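Local coordinates for avidin-related protein 2 (Gallus gallus, PDB 1WBI) that binds biotin as a four-subunit member of the avidin family, each barrel holding the vitamin in a deep pocket, at residues V69-F73 against S74-S78. Numbering follows the deposited sequence.
Sequences VHWNF and SESTS. With BTN (biotin), chain I; SO4 (sulfate ion), chain T.
Trp71 and Ser78 meet where the hairpin formed by strands 64-70 and 77-86 opens into its loop, and they illustrate how a turn can double as a ligand wall. Trp71 NE1 donates to Ser78 OG (3.0 Å, 157° at the hydrogen), the oxygen lying almost in the ring plane. That single N-H bond, with Ser76 O packed at the ring edge 3.3 Å from Trp71 CD1, helps set how the indole is turned. Backbone pairing closes the strand ends, Val69 N giving to Ser78 O (2.8 Å) and Ser78 N to Val69 O.

Apolar packing uses the two indole faces. Biotin C9 rides over the centre of the Trp71 ring, while Val69 CG1 covers the opposite face nearer the rim. Were Trp71 cut back to an alanine, the biotin chain would probably lose the flat surface under it, and Ser78 OG its N-H donor. Phe73 CZ reaches biotin C10 (3.6 Å).

Among the polar ligand contacts, Ser74 OG, held between its backbone N and carbonyl carbon (chi1 71°), donates to biotin O11 (2.8 Å) and accepts from Ser76 N in an ST turn.

Strand 50-56 flanks the hairpin through Leu52 against Val69, Tyr36 meets the indole at about 90°, and His57 of the second subunit stacks on His70.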
loop_
_atom_site.group_PDB
_atom_site.type_symbol
_atom_site.label_atom_id
_atom_site.label_comp_id
_atom_site.label_asym_id
_atom_site.label_seq_id
_atom_site.Cartn_x
_atom_site.Cartn_y
_atom_site.Cartn_z
ATOM N N VAL A 69 3.642 -6.907 -14.576
ATOM C CA VAL A 69 2.757 -7.320 -15.668
ATOM C C VAL A 69 2.351 -6.122 -16.498
ATOM O O VAL A 69 1.768 -5.161 -16.015
ATOM C CB VAL A 69 1.494 -8.006 -15.124
ATOM C CG1 VAL A 69 0.609 -8.522 -16.262
ATOM C CG2 VAL A 69 1.825 -9.092 -14.146
ATOM N N HIS A 70 2.625 -6.214 -17.788
ATOM C CA HIS A 70 2.223 -5.200 -18.788
ATOM C C HIS A 70 0.924 -5.676 -19.399
ATOM O O HIS A 70 0.932 -6.621 -20.195
ATOM C CB HIS A 70 3.333 -5.061 -19.873
ATOM C CG HIS A 70 2.897 -4.331 -21.108
ATOM N ND1 HIS A 70 2.002 -4.857 -22.021
ATOM C CD2 HIS A 70 3.226 -3.097 -21.569
ATOM C CE1 HIS A 70 1.820 -3.982 -22.997
ATOM N NE2 HIS A 70 2.568 -2.919 -22.766
ATOM N N TRP A 71 -0.179 -5.079 -18.973
ATOM C CA TRP A 71 -1.493 -5.536 -19.431
ATOM C C TRP A 71 -1.633 -5.221 -20.918
ATOM O O TRP A 71 -1.465 -4.087 -21.343
ATOM C CB TRP A 71 -2.602 -4.915 -18.606
ATOM C CG TRP A 71 -2.462 -5.278 -17.144
ATOM C CD1 TRP A 71 -2.115 -4.444 -16.116
ATOM C CD2 TRP A 71 -2.569 -6.578 -16.569
ATOM N NE1 TRP A 71 -2.049 -5.122 -14.945
ATOM C CE2 TRP A 71 -2.320 -6.450 -15.185
ATOM C CE3 TRP A 71 -2.920 -7.844 -17.069
ATOM C CZ2 TRP A 71 -2.379 -7.520 -14.322
ATOM C CZ3 TRP A 71 -2.965 -8.912 -16.216
ATOM C CH2 TRP A 71 -2.697 -8.750 -14.842
ATOM N N ASN A 72 -1.983 -6.244 -21.710
ATOM C CA ASN A 72 -2.053 -6.066 -23.181
ATOM C C ASN A 72 -3.404 -5.581 -23.651
ATOM O O ASN A 72 -3.596 -5.378 -24.859
ATOM C CB ASN A 72 -1.729 -7.388 -23.903
ATOM C CG ASN A 72 -0.295 -7.606 -24.126
ATOM O OD1 ASN A 72 0.579 -6.829 -23.682
ATOM N ND2 ASN A 72 0.023 -8.745 -24.744
ATOM N N PHE A 73 -4.335 -5.347 -22.742
ATOM C CA PHE A 73 -5.709 -4.960 -23.068
ATOM C C PHE A 73 -6.163 -3.633 -22.416
ATOM O O PHE A 73 -7.324 -3.264 -22.483
ATOM C CB PHE A 73 -6.659 -6.095 -22.733
ATOM C CG PHE A 73 -6.623 -6.504 -21.275
ATOM C CD1 PHE A 73 -7.480 -5.919 -20.371
ATOM C CD2 PHE A 73 -5.754 -7.511 -20.844
ATOM C CE1 PHE A 73 -7.434 -6.283 -19.035
ATOM C CE2 PHE A 73 -5.754 -7.877 -19.531
ATOM C CZ PHE A 73 -6.587 -7.261 -18.644
ATOM N N SER A 74 -5.244 -2.967 -21.688
ATOM C CA SER A 74 -5.519 -1.676 -21.106
ATOM C C SER A 74 -4.210 -0.925 -21.044
ATOM O O SER A 74 -3.154 -1.481 -21.371
ATOM C CB SER A 74 -6.109 -1.804 -19.707
ATOM O OG SER A 74 -5.135 -2.244 -18.764
ATOM N N GLU A 75 -4.303 0.313 -20.569
ATOM C CA GLU A 75 -3.098 1.130 -20.331
ATOM C C GLU A 75 -2.417 0.957 -18.983
ATOM O O GLU A 75 -1.394 1.622 -18.693
ATOM C CB GLU A 75 -3.424 2.583 -20.555
ATOM C CG GLU A 75 -3.734 2.874 -22.040
ATOM C CD GLU A 75 -2.583 2.572 -22.999
ATOM O OE1 GLU A 75 -1.364 2.605 -22.670
ATOM O OE2 GLU A 75 -2.932 2.259 -24.163
ATOM N N SER A 76 -2.934 0.047 -18.199
ATOM C CA SER A 76 -2.460 -0.233 -16.836
ATOM C C SER A 76 -1.179 -1.086 -16.787
ATOM O O SER A 76 -0.865 -1.824 -17.735
ATOM C CB SER A 76 -3.576 -0.995 -16.076
ATOM O OG SER A 76 -3.263 -1.346 -14.720
ATOM N N THR A 77 -0.454 -0.994 -15.648
ATOM C CA THR A 77 0.610 -1.919 -15.333
ATOM C C THR A 77 0.424 -2.330 -13.878
ATOM O O THR A 77 0.004 -1.489 -13.066
ATOM C CB THR A 77 1.968 -1.217 -15.457
ATOM O OG1 THR A 77 2.113 -0.698 -16.812
ATOM C CG2 THR A 77 3.109 -2.139 -15.137
ATOM N N SER A 78 0.701 -3.577 -13.576
ATOM C CA SER A 78 0.726 -4.045 -12.178
ATOM C C SER A 78 2.111 -4.552 -11.806
ATOM O O SER A 78 2.831 -5.024 -12.649
ATOM C CB SER A 78 -0.270 -5.161 -11.939
ATOM O OG SER A 78 -1.607 -4.658 -12.065
HETATM C C11 BTN I . -6.809 -4.093 -15.852
HETATM O O11 BTN I . -6.815 -3.183 -16.738
HETATM O O12 BTN I . -7.741 -4.117 -15.000
HETATM C C10 BTN I . -5.679 -5.068 -15.890
HETATM C C9 BTN I . -5.873 -6.272 -15.002
HETATM C C8 BTN I . -5.546 -5.988 -13.519
HETATM C C7 BTN I . -5.673 -7.282 -12.705
HETATM C C2 BTN I . -5.260 -7.175 -11.203
HETATM S S1 BTN I . -3.538 -7.119 -10.934
HETATM C C6 BTN I . -3.825 -7.327 -9.167
HETATM C C5 BTN I . -4.962 -8.331 -9.047
HETATM N N1 BTN I . -4.461 -9.670 -9.008
HETATM C C3 BTN I . -4.896 -10.335 -10.080
HETATM O O3 BTN I . -4.592 -11.616 -10.301
HETATM N N2 BTN I . -5.587 -9.595 -10.882
HETATM C C4 BTN I . -5.802 -8.291 -10.323
HETATM S S SO4 T . 1.717 -0.766 -25.718
HETATM O O1 SO4 T . 2.208 0.299 -26.573
HETATM O O2 SO4 T . 0.582 -0.320 -24.889
HETATM O O3 SO4 T . 1.292 -1.987 -26.447
HETATM O O4 SO4 T . 2.815 -1.115 -24.781
#